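PDB 3QGM: p-nitrophenyl phosphatase (Pho2), which probably hydrolyses phosphate esters as a metal-dependent phosphatase of the haloacid dehalogenase (HAD) superfamily. Local coordinates for residues P6-K9 and G10-I13. Sequence-based numbering, arbitrary orientation.
Sequences PDKK and GYII
Tyr11 reaches back along the chain and fastens its phenol oxygen to the backbone of Pro6 and Lys8, tying the N-terminal segment 6-9 to the start of strand 10-14, an inner strand of the parallel sheet in the HAD-type core. The hydroxyl works both ways: Tyr11 OH donates to Pro6 O at 3.0 Å and accepts from Lys8 N at 3.1 Å, where the N-H points at the oxygen at 151°. Pro6 O lies at the edge of the ring, in its plane, and receives the bond on a lone pair in its own carbonyl plane. Tyrosine suits the place because its rigid ring spans the distance from strand to loop and ends in a group able to donate and accept.

The stem of Lys8 packs across the phenol end at about a right angle, with Lys8 CG 3.9 Å from Tyr11 CZ. A bent chain, turned at chi2 (-63°) and chi3 (-59°), then carries the ammonium away from the ring to a salt bridge with Glu227; a long, flexible lysine can thus offer its CG methylene to the phenol end and its charge to Glu227. Asp7 ties the loop to the residue just before strand 42-47 by a salt bridge from its OD2 to Lys41 NZ.

Backbone bonds to Lys42 and Ile44 hold Tyr11 in the sheet, while Gly10 bonds to Asp206 and Ala208, so the strand is gripped by neighbours on both sides. Ala208 also touches the Tyr11 side chain. Farther along, the same strand leads to Asp14, which binds the calcium ion and whose side chain is about 10 Å from that of Tyr11. Where the loop enters the strand, Lys8 CB rests 3.5 Å from Gly10 O.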
# COMPACT_ATOMS: atom_id res chain seq x y z
N PRO A 6 -6.92 -9.54 -40.04
CA PRO A 6 -7.33 -8.84 -38.78
C PRO A 6 -8.77 -8.28 -38.83
O PRO A 6 -9.09 -7.25 -38.17
CB PRO A 6 -6.28 -7.71 -38.60
CG PRO A 6 -5.59 -7.60 -39.96
CD PRO A 6 -5.73 -8.93 -40.66
N ASP A 7 -9.63 -8.98 -39.57
CA ASP A 7 -10.94 -8.46 -39.94
C ASP A 7 -12.06 -9.03 -39.08
O ASP A 7 -12.36 -10.24 -39.14
CB ASP A 7 -11.24 -8.75 -41.41
CG ASP A 7 -12.48 -8.04 -41.89
OD1 ASP A 7 -12.37 -7.07 -42.68
OD2 ASP A 7 -13.58 -8.43 -41.44
N LYS A 8 -12.70 -8.14 -38.32
CA LYS A 8 -13.70 -8.54 -37.36
C LYS A 8 -14.98 -7.74 -37.52
O LYS A 8 -14.99 -6.66 -38.11
CB LYS A 8 -13.19 -8.35 -35.94
CG LYS A 8 -11.69 -8.53 -35.72
CD LYS A 8 -11.17 -9.91 -35.99
CE LYS A 8 -11.84 -10.96 -35.14
NZ LYS A 8 -11.02 -12.21 -35.10
N LYS A 9 -16.05 -8.28 -36.97
CA LYS A 9 -17.31 -7.55 -36.85
C LYS A 9 -17.17 -6.37 -35.90
O LYS A 9 -17.73 -5.29 -36.15
CB LYS A 9 -18.44 -8.48 -36.38
CG LYS A 9 -19.02 -9.30 -37.53
CD LYS A 9 -19.98 -10.42 -37.10
CE LYS A 9 -20.20 -11.42 -38.29
NZ LYS A 9 -21.36 -12.34 -38.07
N GLY A 10 -16.43 -6.56 -34.82
CA GLY A 10 -16.27 -5.52 -33.80
C GLY A 10 -14.89 -5.35 -33.21
O GLY A 10 -14.03 -6.23 -33.29
N TYR A 11 -14.70 -4.20 -32.58
CA TYR A 11 -13.41 -3.79 -32.02
C TYR A 11 -13.63 -3.19 -30.63
O TYR A 11 -14.44 -2.31 -30.45
CB TYR A 11 -12.74 -2.78 -32.95
CG TYR A 11 -12.38 -3.42 -34.26
CD1 TYR A 11 -11.13 -4.01 -34.44
CD2 TYR A 11 -13.30 -3.51 -35.28
CE1 TYR A 11 -10.81 -4.65 -35.61
CE2 TYR A 11 -12.98 -4.18 -36.46
CZ TYR A 11 -11.74 -4.75 -36.62
OH TYR A 11 -11.40 -5.42 -37.79
N ILE A 12 -12.91 -3.72 -29.66
CA ILE A 12 -12.85 -3.17 -28.31
C ILE A 12 -11.58 -2.35 -28.31
O ILE A 12 -10.48 -2.92 -28.43
CB ILE A 12 -12.79 -4.26 -27.26
CG1 ILE A 12 -14.14 -4.99 -27.26
CG2 ILE A 12 -12.47 -3.64 -25.86
CD1 ILE A 12 -14.27 -6.15 -26.27
N ILE A 13 -11.74 -1.02 -28.23
CA ILE A 13 -10.62 -0.08 -28.42
C ILE A 13 -10.27 0.66 -27.13
O ILE A 13 -11.08 1.36 -26.53
CB ILE A 13 -10.83 0.85 -29.62
CG1 ILE A 13 -11.10 0.04 -30.90
CG2 ILE A 13 -9.58 1.69 -29.83
CD1 ILE A 13 -11.35 0.90 -32.16